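Local coordinates for protein phosphatase Slingshot homolog 2 (Homo sapiens, PDB 2NT2), which dephosphorylates phosphotyrosine, phosphoserine and phosphothreonine in proteins through this catalytic domain, activating cofilin and so promoting actin filament disassembly, at residues His51-Tyr56 with Asn68-Phe73; Cys84-Lys89 with Ala96-Ala101. The protein carries 1 engineered substitution. One frame throughout, in Å; residues are numbered along the deposited sequence.

Interaction 1: residues His51-Tyr56 with Asn68-Phe73; sequences HNIRVY and NDTYKF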
loop_
_atom_site.group_PDB
_atom_site.type_symbol
_atom_site.label_atom_id
_atom_site.label_comp_id
_atom_site.label_asym_id
_atom_site.label_seq_id
_atom_site.Cartn_x
_atom_site.Cartn_y
_atom_site.Cartn_z
ATOM N N HIS A 51 -6.372 9.088 0.064
ATOM C CA HIS A 51 -7.246 8.126 0.716
ATOM C C HIS A 51 -6.591 7.624 2.002
ATOM O O HIS A 51 -5.424 7.229 2.002
ATOM C CB HIS A 51 -7.595 6.954 -0.199
ATOM C CG HIS A 51 -8.775 6.160 0.295
ATOM N ND1 HIS A 51 -10.057 6.398 -0.143
ATOM C CD2 HIS A 51 -8.877 5.144 1.181
ATOM C CE1 HIS A 51 -10.899 5.568 0.447
ATOM N NE2 HIS A 51 -10.203 4.794 1.261
ATOM N N ASN A 52 -7.323 7.664 3.108
ATOM C CA ASN A 52 -6.712 7.379 4.406
ATOM C C ASN A 52 -7.328 6.164 5.087
ATOM O O ASN A 52 -8.548 6.003 5.114
ATOM C CB ASN A 52 -6.823 8.624 5.294
ATOM C CG ASN A 52 -5.971 9.765 4.769
ATOM O OD1 ASN A 52 -4.894 10.036 5.308
ATOM N ND2 ASN A 52 -6.427 10.429 3.712
ATOM N N ILE A 53 -6.465 5.299 5.591
ATOM C CA ILE A 53 -6.811 4.085 6.312
ATOM C C ILE A 53 -6.277 4.208 7.744
ATOM O O ILE A 53 -5.147 3.835 8.049
ATOM C CB ILE A 53 -6.249 2.830 5.625
ATOM C CG1 ILE A 53 -6.683 2.604 4.182
ATOM C CG2 ILE A 53 -6.469 1.587 6.478
ATOM C CD1 ILE A 53 -8.128 2.745 3.783
ATOM N N ARG A 54 -7.118 4.790 8.585
ATOM C CA ARG A 54 -6.744 5.400 9.849
ATOM C C ARG A 54 -6.597 4.372 10.965
ATOM O O ARG A 54 -7.432 4.237 11.852
ATOM C CB ARG A 54 -7.769 6.483 10.202
ATOM C CG ARG A 54 -8.202 7.238 8.945
ATOM C CD ARG A 54 -8.479 8.696 9.222
ATOM N NE ARG A 54 -9.646 9.172 8.464
ATOM C CZ ARG A 54 -10.889 8.775 8.705
ATOM N NH1 ARG A 54 -11.162 7.902 9.666
ATOM N NH2 ARG A 54 -11.889 9.257 7.972
ATOM N N VAL A 55 -5.476 3.675 10.884
ATOM C CA VAL A 55 -5.174 2.445 11.586
ATOM C C VAL A 55 -3.760 2.455 12.144
ATOM O O VAL A 55 -2.854 3.064 11.564
ATOM C CB VAL A 55 -5.338 1.278 10.581
ATOM C CG1 VAL A 55 -4.043 0.497 10.454
ATOM C CG2 VAL A 55 -6.506 0.396 10.961
ATOM N N TYR A 56 -3.536 1.798 13.283
ATOM C CA TYR A 56 -2.183 1.722 13.828
ATOM C C TYR A 56 -1.531 0.385 13.442
ATOM O O TYR A 56 -2.208 -0.608 13.176
ATOM C CB TYR A 56 -2.158 1.881 15.334
ATOM C CG TYR A 56 -2.615 3.185 15.924
ATOM C CD1 TYR A 56 -3.837 3.283 16.578
ATOM C CD2 TYR A 56 -1.838 4.331 15.848
ATOM C CE1 TYR A 56 -4.274 4.474 17.128
ATOM C CE2 TYR A 56 -2.263 5.527 16.394
ATOM C CZ TYR A 56 -3.479 5.598 17.033
ATOM O OH TYR A 56 -3.908 6.788 17.581
ATOM N N ASN A 68 -10.466 -3.842 0.208
ATOM C CA ASN A 68 -11.231 -3.579 -1.016
ATOM C C ASN A 68 -11.360 -2.076 -1.254
ATOM O O ASN A 68 -11.422 -1.615 -2.387
ATOM C CB ASN A 68 -12.598 -4.247 -0.963
ATOM C CG ASN A 68 -13.533 -3.785 -2.063
ATOM O OD1 ASN A 68 -14.342 -2.878 -1.853
ATOM N ND2 ASN A 68 -13.451 -4.404 -3.233
ATOM N N ASP A 69 -11.354 -1.331 -0.157
ATOM C CA ASP A 69 -11.278 0.122 -0.172
ATOM C C ASP A 69 -9.947 0.553 -0.790
ATOM O O ASP A 69 -9.872 1.437 -1.638
ATOM C CB ASP A 69 -11.345 0.687 1.245
ATOM C CG ASP A 69 -12.720 0.657 1.869
ATOM O OD1 ASP A 69 -13.652 0.089 1.261
ATOM O OD2 ASP A 69 -12.869 1.209 2.983
ATOM N N THR A 70 -8.888 -0.101 -0.318
ATOM C CA THR A 70 -7.549 0.155 -0.843
ATOM C C THR A 70 -7.492 -0.265 -2.307
ATOM O O THR A 70 -6.984 0.459 -3.165
ATOM C CB THR A 70 -6.480 -0.561 -0.009
ATOM O OG1 THR A 70 -6.693 -1.976 0.001
ATOM C CG2 THR A 70 -6.587 -0.146 1.461
ATOM N N TYR A 71 -8.072 -1.431 -2.587
ATOM C CA TYR A 71 -8.186 -1.891 -3.961
ATOM C C TYR A 71 -8.845 -0.830 -4.843
ATOM O O TYR A 71 -8.324 -0.520 -5.916
ATOM C CB TYR A 71 -9.005 -3.190 -4.052
ATOM C CG TYR A 71 -9.100 -3.688 -5.481
ATOM C CD1 TYR A 71 -8.038 -4.390 -6.047
ATOM C CD2 TYR A 71 -10.222 -3.470 -6.263
ATOM C CE1 TYR A 71 -8.100 -4.855 -7.346
ATOM C CE2 TYR A 71 -10.294 -3.931 -7.566
ATOM C CZ TYR A 71 -9.229 -4.623 -8.102
ATOM O OH TYR A 71 -9.286 -5.087 -9.394
ATOM N N LYS A 72 -9.976 -0.319 -4.384
ATOM C CA LYS A 72 -10.781 0.667 -5.091
ATOM C C LYS A 72 -9.962 1.895 -5.486
ATOM O O LYS A 72 -10.003 2.360 -6.623
ATOM C CB LYS A 72 -11.962 1.095 -4.211
ATOM C CG LYS A 72 -13.235 1.427 -4.959
ATOM C CD LYS A 72 -13.596 2.903 -4.849
ATOM C CE LYS A 72 -13.940 3.518 -6.197
ATOM N NZ LYS A 72 -12.760 3.567 -7.109
ATOM N N PHE A 73 -9.236 2.431 -4.511
ATOM C CA PHE A 73 -8.450 3.632 -4.718
ATOM C C PHE A 73 -7.313 3.407 -5.710
ATOM O O PHE A 73 -7.157 4.183 -6.655
ATOM C CB PHE A 73 -7.895 4.131 -3.379
ATOM C CG PHE A 73 -7.286 5.523 -3.469
ATOM C CD1 PHE A 73 -8.101 6.625 -3.668
ATOM C CD2 PHE A 73 -5.919 5.707 -3.353
ATOM C CE1 PHE A 73 -7.566 7.894 -3.752
ATOM C CE2 PHE A 73 -5.376 6.976 -3.437
ATOM C CZ PHE A 73 -6.200 8.070 -3.633
#

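Interaction 2: residues Cys84-Lys89 with Ala96-Ala101; sequences CLVHSK and ASTVIA. Engineered in segment 84-89: Ser88 (natural residue Cys). With SO4 (sulfate ion), chain D.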
loop_
_atom_site.group_PDB
_atom_site.type_symbol
_atom_site.label_atom_id
_atom_site.label_comp_id
_atom_site.label_asym_id
_atom_site.label_seq_id
_atom_site.Cartn_x
_atom_site.Cartn_y
_atom_site.Cartn_z
ATOM N N CYS A 84 0.247 5.718 -7.900
ATOM C CA CYS A 84 -0.187 5.791 -6.508
ATOM C C CYS A 84 0.958 5.450 -5.564
ATOM O O CYS A 84 1.676 4.474 -5.778
ATOM C CB CYS A 84 -1.371 4.849 -6.290
ATOM S SG CYS A 84 -2.078 4.824 -4.629
ATOM N N LEU A 85 1.132 6.268 -4.529
ATOM C CA LEU A 85 2.067 5.951 -3.461
ATOM C C LEU A 85 1.340 5.283 -2.296
ATOM O O LEU A 85 0.510 5.879 -1.612
ATOM C CB LEU A 85 2.803 7.202 -2.975
ATOM C CG LEU A 85 3.564 7.059 -1.649
ATOM C CD1 LEU A 85 4.741 6.113 -1.810
ATOM C CD2 LEU A 85 4.021 8.417 -1.139
ATOM N N VAL A 86 1.660 4.013 -2.045
ATOM C CA VAL A 86 1.156 3.412 -0.812
ATOM C C VAL A 86 2.213 3.576 0.282
ATOM O O VAL A 86 3.318 3.059 0.139
ATOM C CB VAL A 86 0.785 1.933 -0.944
ATOM C CG1 VAL A 86 -0.116 1.550 0.229
ATOM C CG2 VAL A 86 0.098 1.654 -2.268
ATOM N N HIS A 87 1.865 4.312 1.334
ATOM C CA HIS A 87 2.838 4.575 2.394
ATOM C C HIS A 87 2.219 4.427 3.781
ATOM O O HIS A 87 1.009 4.507 3.969
ATOM C CB HIS A 87 3.480 5.944 2.227
ATOM C CG HIS A 87 2.670 7.124 2.649
ATOM N ND1 HIS A 87 2.781 7.685 3.903
ATOM C CD2 HIS A 87 1.742 7.867 2.002
ATOM C CE1 HIS A 87 1.960 8.715 4.009
ATOM N NE2 HIS A 87 1.313 8.847 2.868
ATOM N N SER A 88 3.108 4.166 4.731
ATOM C CA SER A 88 2.805 4.144 6.154
ATOM C C SER A 88 3.761 5.093 6.872
ATOM O O SER A 88 4.163 6.110 6.299
ATOM C CB SER A 88 2.907 2.723 6.705
ATOM O OG SER A 88 4.121 2.103 6.314
ATOM N N LYS A 89 4.154 4.760 8.093
ATOM C CA LYS A 89 5.261 5.498 8.712
ATOM C C LYS A 89 6.599 4.965 8.201
ATOM O O LYS A 89 7.438 5.731 7.742
ATOM C CB LYS A 89 5.190 5.423 10.231
ATOM C CG LYS A 89 6.505 5.688 10.947
ATOM C CD LYS A 89 6.320 6.517 12.201
ATOM C CE LYS A 89 7.661 6.952 12.768
ATOM N NZ LYS A 89 7.579 8.281 13.434
ATOM N N ALA A 96 3.169 -2.193 3.301
ATOM C CA ALA A 96 3.637 -3.381 2.587
ATOM C C ALA A 96 2.520 -4.416 2.452
ATOM O O ALA A 96 2.276 -4.915 1.355
ATOM C CB ALA A 96 4.856 -3.999 3.243
ATOM N N SER A 97 1.852 -4.702 3.565
ATOM C CA SER A 97 0.766 -5.663 3.600
ATOM C C SER A 97 -0.330 -5.298 2.604
ATOM O O SER A 97 -0.801 -6.143 1.846
ATOM C CB SER A 97 0.156 -5.737 5.005
ATOM O OG SER A 97 1.164 -5.728 5.997
ATOM N N THR A 98 -0.728 -4.030 2.624
ATOM C CA THR A 98 -1.753 -3.540 1.710
ATOM C C THR A 98 -1.358 -3.787 0.259
ATOM O O THR A 98 -2.149 -4.275 -0.542
ATOM C CB THR A 98 -2.000 -2.032 1.908
ATOM O OG1 THR A 98 -2.494 -1.806 3.230
ATOM C CG2 THR A 98 -3.070 -1.544 0.943
ATOM N N VAL A 99 -0.106 -3.464 -0.058
ATOM C CA VAL A 99 0.393 -3.669 -1.416
ATOM C C VAL A 99 0.381 -5.146 -1.785
ATOM O O VAL A 99 0.023 -5.527 -2.900
ATOM C CB VAL A 99 1.813 -3.105 -1.594
ATOM C CG1 VAL A 99 2.421 -3.630 -2.882
ATOM C CG2 VAL A 99 1.805 -1.585 -1.591
ATOM N N ILE A 100 0.752 -6.013 -0.839
ATOM C CA ILE A 100 0.769 -7.441 -1.141
ATOM C C ILE A 100 -0.639 -7.940 -1.463
ATOM O O ILE A 100 -0.828 -8.704 -2.405
ATOM C CB ILE A 100 1.372 -8.271 0.003
ATOM C CG1 ILE A 100 2.877 -8.108 0.185
ATOM C CG2 ILE A 100 1.020 -9.743 -0.189
ATOM C CD1 ILE A 100 3.353 -8.056 1.619
ATOM N N ALA A 101 -1.614 -7.510 -0.672
ATOM C CA ALA A 101 -3.009 -7.866 -0.849
ATOM C C ALA A 101 -3.537 -7.396 -2.197
ATOM O O ALA A 101 -4.265 -8.120 -2.869
ATOM C CB ALA A 101 -3.864 -7.272 0.264
HETATM S S SO4 D . 4.576 0.915 9.243
HETATM O O1 SO4 D . 4.790 2.345 9.407
HETATM O O2 SO4 D . 5.310 0.154 10.252
HETATM O O3 SO4 D . 3.148 0.612 9.381
HETATM O O4 SO4 D . 5.031 0.512 7.908
#

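Interaction 1: residues His51-Tyr56 with Asn68-Phe73
Where the edge strand 49-52 of the phosphatase sheet meets helix 67-79, His51 and Phe73 illustrate how an aliphatic carbon, rather than a ring, can cover an aromatic face. His51 CB sits 3.4 Å above the plane of the Phe73 ring, nearly over its centre, a CH-pi contact with the line to the centroid only 9° off the normal. The imidazole, with CG anti to the backbone N (chi1 -164°), is carried past the phenyl group, the rings meeting obliquely, planes at 35° and centroids 5.3 Å apart. Ile53 CD1 lies at the imidazole edge, in its plane. Farther out, His51 NE2 comes to 4.3 Å from Asp69 CB; it is 4.8 Å from Asp69 OD2, not in contact, though the carboxylate may favour a protonated imidazole. Beyond the strand, Ile53 and Thr70 cross at about a right angle, Ile53 CG1 lying 3.9 Å from Thr70 CG2. The Thr70 hydroxyl is turned back to the carbonyl of Trp67, leaving the methyl for this apolar contact. Backbone bonds join His51 to Ile33 and Asn35 of strand 30-35, while Thr70 also packs on Leu34 of that strand and Thr98 of helix 94-107.

Interaction 2: residues Cys84-Lys89 with Ala96-Ala101
Val86, near the end of strand 83-87, and Val99, on helix 94-107, pack beneath the phosphate-binding loop of the protein-tyrosine phosphatase fold, the P-loop that links this strand to this helix. The tight part is small and wholly apolar. One methyl of the helix, Val99 CG2, rests 3.7 Å from Val86 CB and equally far from Val86 CG2, fitting against the branch point of the strand valine. Beside it Val86 CG1, anti to its own backbone N (chi1 -162°), approaches Thr98 CG2 at a looser 4.3 Å, while the Thr98 hydroxyl bonds to Arg94 O. Toward the pocket the segments part: Ser88 OG stays 5.3 Å from Ala96 N, and Lys89 is partly exposed. Ser88 is an engineered replacement of the cysteine that forms the phosphocysteine intermediate. A sulfate, probably from the crystallisation liquor, occupies the pocket. Lys89 N gives sulfate O1 a weak hydrogen bond at 2.8 Å; the Ser88 OG to sulfate O4 separation, 2.4 Å, is doubtfully short, and this hydroxyl also bonds to Gly91 N and Ser95 OG. Backbone N-H groups of Met90, Val92 and Ser93, together with Arg94 NE, also hold the ion, a donor-rich cradle consistent with sulfate mimicking the substrate's phosphate.

How the interactions relate
Interaction 1 closes before interaction 2 opens along the chain, yet their centres are only 9 Å apart. Strand 49-52, helix 67-79 and strand 83-87 form a beta-alpha-beta crossover between parallel strands of one sheet, with strand 30-35 lying between them, and helix 94-107 then follows the P-loop. The contacts touch directly: Thr70 CB packs 3.7 Å from Thr98 CG2, helix to helix, and Phe73 CE2 lies 4.1 Å from Cys84 SG, helix to strand. Apolar packing is thus continuous from the sheet's edge to the base of the catalytic pocket, and the side chain of Ile53 is about 9 Å from that of Ser88.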